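Local coordinates for aminotransferase, class I and II (Erwinia tasmaniensis, PDB 5Z0Q), which belongs to the class I and II aminotransferases and binds pyridoxal-5'-phosphate in a fold of the type I PLP-enzyme kind, at residues Q138-A143 and G164-L169; S157-M162 and L191-R196. All coordinates share one frame; numbering follows the deposited sequence.

How the contacts relate
From the N terminus, strand 139-146 comes first and is hydrogen-bonded to strand 117-122. The chain turns back through strand 151-152, passes residues 157-162 in the following loop and enters strand 166-172 at 164-169, closing contact 1. Helix 184-197 then brings 191-196 against the loop already passed, closing contact 2. The segments alternate, so the two closures cross, and only Ser163 separates 157-162 from 164-169. Their centres lie about 10 Å apart, and packing of Leu140 on Arg161 and Ala142 on His158 joins them. Together they tie the edge region of the large mixed sheet, the loop beside it and a flanking helix.

Contact 1: Q138-A143 and G164-L169; sequences QHLSAA and GNEKLL
Leu140 and Glu166 make the apolar part of this contact: Leu140 CD2 lies 4.3 Å from Glu166 CG, a loose touch of methyl on methylene. The CA atoms of Leu140 and Glu166 are 8.1 Å apart, too far for neighbouring strands. Strand 117-122 runs between the two, parallel to both, and holds Leu140 through backbone hydrogen bonds to Thr118 and Ser120, while Glu166 rests on Val119. The contact thus bridges over a middle strand, joining side chains of second neighbours on one face of the mixed, mainly parallel sheet that forms the core of the large domain in fold-type I PLP enzymes. Leu140 also packs on Arg161 and Met162 of the loop that leads into strand 166-172.

The hydrogen bonds of Glu166 do not reach 138-143; they go to the loop before its own strand and to the middle strand. Glu166 has CG beside its backbone N, and a bend at chi2 (71°) takes the carboxylate back over the entry to its own strand, while CG is the atom that meets Leu140. There Glu166 OE2 accepts the backbone N-H of Gly164 at 3.0 Å, on the syn side and somewhat out of the carboxylate plane, with a bent N-H...O angle of 135°. The same oxygen takes the N-H of Ser163, so two backbone donors fix the rotation of the carboxylate; OE1 has a weak hydrogen bond with Ser117 OG.

At the surface, Gln138 and Asn165 approach through their terminal amides, their side chains crossing at about a right angle and the amide planes 72° apart. The Gln138 amide is probably turned over in the model, so no bond between the two amides can be inferred. Gln138 also touches Ser117, at the start of the middle strand.

Contact 2: S157-M162 and L191-R196; sequences SHEDRM and LRFAQR
Arg196 reaches from helix 184-197 to Glu159 in a salt bridge that carries the polar half of this contact. From CB, which is directed at the loop, the chain runs extended through CG, anti to the backbone N, and bends only at chi3 (54°), so that the edge of the guanidinium is offered to the carboxylate. CD passes Glu159 OE2 at 3.6 Å. NE follows with the main bond, donating to Glu159 OE2 at 2.5 Å and 151°, a length not to be read closely at this resolution. The oxygen is met on its syn side, near the guanidinium plane but tilted from it, and the two flat groups are turned by about half a right angle. At the tip, NH2 adds a weak, strongly bent bond to the same Glu159 OE2 at 3.1 Å, and also forms a salt bridge with Asp156. His197 NE2 hydrogen-bonds Glu159 OE2 as well, so this oxygen gathers several donors, which probably favours its charged form.

Beside the ion pair is an apolar contact. Met162 and Phe193 come from opposite directions: Met162 SD is 3.5 Å from Phe193 CZ, and CE reaches the same carbon at 3.8 Å. The sulfur stands 4.7 Å from the centroid of the Phe193 ring, 70° off its normal, an oblique Met-aromatic contact. Both loop residues are placed by a type I beta turn from Glu159 to Met162, closed by Met162 N to Glu159 O at 3.0 Å.

Phe193 packs further on Leu155, Leu199 and His197, while His158 rests on Ala142 of strand 139-146; the loop 157-162 is therefore held between that strand and helix 184-197, which follows strand 166-172 in the chain.

Contact 1: Q138-A143 and G164-L169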
# COMPACT_ATOMS: atom_id res chain seq x y z
N GLN A 138 -9.19 -1.64 -24.31
CA GLN A 138 -9.21 -2.92 -24.99
C GLN A 138 -7.80 -3.48 -25.08
O GLN A 138 -6.81 -2.74 -25.07
CB GLN A 138 -9.83 -2.78 -26.39
CG GLN A 138 -9.01 -1.97 -27.39
CD GLN A 138 -9.14 -0.46 -27.21
OE1 GLN A 138 -9.18 0.04 -26.09
NE2 GLN A 138 -9.20 0.26 -28.32
N HIS A 139 -7.70 -4.80 -25.16
CA HIS A 139 -6.42 -5.50 -25.05
C HIS A 139 -6.23 -6.43 -26.24
O HIS A 139 -7.16 -7.17 -26.61
CB HIS A 139 -6.34 -6.28 -23.74
CG HIS A 139 -5.00 -6.87 -23.46
ND1 HIS A 139 -3.89 -6.10 -23.17
CD2 HIS A 139 -4.58 -8.16 -23.44
CE1 HIS A 139 -2.85 -6.89 -22.98
NE2 HIS A 139 -3.24 -8.14 -23.13
N LEU A 140 -5.04 -6.41 -26.82
CA LEU A 140 -4.66 -7.29 -27.91
C LEU A 140 -3.71 -8.35 -27.39
O LEU A 140 -2.69 -8.02 -26.77
CB LEU A 140 -4.01 -6.51 -29.06
CG LEU A 140 -3.52 -7.34 -30.25
CD1 LEU A 140 -4.68 -8.05 -30.92
CD2 LEU A 140 -2.77 -6.47 -31.24
N SER A 141 -4.04 -9.62 -27.63
CA SER A 141 -3.28 -10.75 -27.10
C SER A 141 -2.62 -11.51 -28.24
O SER A 141 -3.28 -11.82 -29.24
CB SER A 141 -4.18 -11.68 -26.29
OG SER A 141 -4.89 -10.96 -25.30
N ALA A 142 -1.34 -11.81 -28.09
CA ALA A 142 -0.58 -12.61 -29.04
C ALA A 142 -0.26 -13.95 -28.39
O ALA A 142 0.39 -13.99 -27.33
CB ALA A 142 0.70 -11.90 -29.48
N ALA A 143 -0.71 -15.04 -29.00
CA ALA A 143 -0.58 -16.35 -28.40
C ALA A 143 0.88 -16.80 -28.37
O ALA A 143 1.61 -16.65 -29.36
CB ALA A 143 -1.42 -17.37 -29.15
N GLY A 164 -3.68 -0.00 -35.06
CA GLY A 164 -3.13 1.33 -34.95
C GLY A 164 -3.41 2.02 -33.63
O GLY A 164 -2.72 2.99 -33.31
N ASN A 165 -4.40 1.56 -32.87
CA ASN A 165 -4.70 2.12 -31.56
C ASN A 165 -3.72 1.67 -30.48
O ASN A 165 -3.76 2.22 -29.38
CB ASN A 165 -6.12 1.75 -31.14
CG ASN A 165 -7.18 2.48 -31.94
OD1 ASN A 165 -6.91 3.00 -33.02
ND2 ASN A 165 -8.39 2.53 -31.40
N GLU A 166 -2.87 0.69 -30.77
CA GLU A 166 -1.98 0.15 -29.75
C GLU A 166 -1.00 1.21 -29.28
O GLU A 166 -0.54 2.05 -30.06
CB GLU A 166 -1.24 -1.07 -30.30
CG GLU A 166 -2.13 -2.27 -30.62
CD GLU A 166 -3.02 -2.07 -31.84
OE1 GLU A 166 -4.25 -2.20 -31.71
OE2 GLU A 166 -2.47 -1.77 -32.92
N LYS A 167 -0.67 1.17 -27.99
CA LYS A 167 0.14 2.22 -27.38
C LYS A 167 1.12 1.69 -26.34
O LYS A 167 2.25 2.17 -26.24
CB LYS A 167 -0.77 3.28 -26.76
CG LYS A 167 -0.04 4.43 -26.09
CD LYS A 167 0.88 5.16 -27.06
CE LYS A 167 1.02 6.63 -26.69
NZ LYS A 167 1.32 6.81 -25.24
N LEU A 168 0.69 0.71 -25.55
CA LEU A 168 1.48 0.20 -24.43
C LEU A 168 1.70 -1.29 -24.59
O LEU A 168 0.73 -2.06 -24.67
CB LEU A 168 0.79 0.51 -23.10
CG LEU A 168 1.51 0.06 -21.82
CD1 LEU A 168 2.90 0.67 -21.74
CD2 LEU A 168 0.68 0.43 -20.60
N LEU A 169 2.96 -1.71 -24.63
CA LEU A 169 3.33 -3.11 -24.74
C LEU A 169 3.67 -3.65 -23.36
O LEU A 169 4.58 -3.14 -22.70
CB LEU A 169 4.51 -3.30 -25.70
CG LEU A 169 5.09 -4.71 -25.78
CD1 LEU A 169 4.06 -5.69 -26.33
CD2 LEU A 169 6.36 -4.72 -26.62

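Contact 2: S157-M162 and L191-R196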
# COMPACT_ATOMS: atom_id res chain seq x y z
N SER A 157 4.48 -11.76 -35.94
CA SER A 157 3.47 -12.53 -36.65
C SER A 157 2.05 -12.08 -36.34
O SER A 157 1.10 -12.72 -36.79
CB SER A 157 3.62 -14.02 -36.34
OG SER A 157 3.30 -14.29 -34.99
N HIS A 158 1.89 -10.99 -35.58
CA HIS A 158 0.58 -10.42 -35.28
C HIS A 158 0.45 -8.99 -35.80
O HIS A 158 -0.36 -8.22 -35.27
CB HIS A 158 0.30 -10.48 -33.78
CG HIS A 158 0.13 -11.86 -33.24
ND1 HIS A 158 1.17 -12.75 -33.13
CD2 HIS A 158 -0.97 -12.51 -32.79
CE1 HIS A 158 0.72 -13.89 -32.64
NE2 HIS A 158 -0.57 -13.77 -32.42
N GLU A 159 1.23 -8.63 -36.82
CA GLU A 159 1.17 -7.28 -37.37
C GLU A 159 -0.22 -6.95 -37.89
O GLU A 159 -0.81 -5.93 -37.52
CB GLU A 159 2.21 -7.12 -38.48
CG GLU A 159 3.64 -7.03 -38.01
CD GLU A 159 4.08 -5.60 -37.77
OE1 GLU A 159 3.34 -4.68 -38.16
OE2 GLU A 159 5.17 -5.40 -37.19
N ASP A 160 -0.76 -7.81 -38.76
CA ASP A 160 -2.03 -7.53 -39.42
C ASP A 160 -3.21 -7.60 -38.46
O ASP A 160 -4.29 -7.09 -38.78
CB ASP A 160 -2.23 -8.49 -40.59
CG ASP A 160 -1.10 -8.41 -41.60
OD1 ASP A 160 -0.81 -7.29 -42.08
OD2 ASP A 160 -0.50 -9.46 -41.90
N ARG A 161 -3.05 -8.23 -37.30
CA ARG A 161 -4.10 -8.24 -36.29
C ARG A 161 -4.20 -6.93 -35.52
O ARG A 161 -5.12 -6.78 -34.71
CB ARG A 161 -3.89 -9.40 -35.31
CG ARG A 161 -4.55 -10.70 -35.73
CD ARG A 161 -4.27 -11.81 -34.73
NE ARG A 161 -4.59 -11.41 -33.36
CZ ARG A 161 -5.79 -11.50 -32.81
NH1 ARG A 161 -6.81 -11.97 -33.51
NH2 ARG A 161 -5.98 -11.11 -31.55
N MET A 162 -3.28 -6.00 -35.75
CA MET A 162 -3.29 -4.73 -35.03
C MET A 162 -4.23 -3.74 -35.70
O MET A 162 -4.72 -3.96 -36.82
CB MET A 162 -1.87 -4.17 -34.94
CG MET A 162 -0.88 -5.12 -34.31
SD MET A 162 0.78 -4.43 -34.13
CE MET A 162 0.52 -3.23 -32.83
N LEU A 191 11.92 -5.39 -29.03
CA LEU A 191 12.24 -3.97 -29.09
C LEU A 191 11.96 -3.39 -30.47
O LEU A 191 11.41 -2.30 -30.59
CB LEU A 191 13.70 -3.75 -28.70
CG LEU A 191 14.21 -2.31 -28.84
CD1 LEU A 191 13.37 -1.36 -28.00
CD2 LEU A 191 15.68 -2.22 -28.45
N ARG A 192 12.34 -4.12 -31.53
CA ARG A 192 12.07 -3.64 -32.88
C ARG A 192 10.57 -3.58 -33.15
O ARG A 192 10.12 -2.73 -33.92
CB ARG A 192 12.78 -4.53 -33.90
CG ARG A 192 14.28 -4.32 -33.96
CD ARG A 192 14.95 -5.12 -35.07
NE ARG A 192 15.63 -6.32 -34.56
CZ ARG A 192 15.22 -7.56 -34.78
NH1 ARG A 192 14.13 -7.79 -35.51
NH2 ARG A 192 15.90 -8.58 -34.27
N PHE A 193 9.79 -4.47 -32.54
CA PHE A 193 8.34 -4.40 -32.67
C PHE A 193 7.80 -3.15 -31.99
O PHE A 193 6.87 -2.51 -32.51
CB PHE A 193 7.70 -5.65 -32.08
CG PHE A 193 6.20 -5.62 -32.07
CD1 PHE A 193 5.47 -5.91 -33.22
CD2 PHE A 193 5.50 -5.31 -30.91
CE1 PHE A 193 4.09 -5.88 -33.21
CE2 PHE A 193 4.12 -5.28 -30.90
CZ PHE A 193 3.42 -5.57 -32.05
N ALA A 194 8.36 -2.78 -30.84
CA ALA A 194 7.90 -1.58 -30.15
C ALA A 194 8.26 -0.32 -30.92
O ALA A 194 7.48 0.63 -30.96
CB ALA A 194 8.50 -1.53 -28.74
N GLN A 195 9.43 -0.30 -31.56
CA GLN A 195 9.85 0.88 -32.31
C GLN A 195 9.05 1.04 -33.60
O GLN A 195 8.63 2.15 -33.94
CB GLN A 195 11.34 0.81 -32.61
CG GLN A 195 12.23 0.77 -31.37
CD GLN A 195 13.66 0.42 -31.70
OE1 GLN A 195 13.98 0.06 -32.83
NE2 GLN A 195 14.54 0.51 -30.70
N ARG A 196 8.84 -0.06 -34.32
CA ARG A 196 8.10 -0.00 -35.58
C ARG A 196 6.68 0.52 -35.37
O ARG A 196 6.12 1.17 -36.27
CB ARG A 196 8.08 -1.38 -36.23
CG ARG A 196 7.20 -1.50 -37.47
CD ARG A 196 7.43 -2.81 -38.21
NE ARG A 196 7.28 -3.99 -37.36
CZ ARG A 196 8.29 -4.68 -36.84
NH1 ARG A 196 9.54 -4.32 -37.10
NH2 ARG A 196 8.05 -5.73 -36.07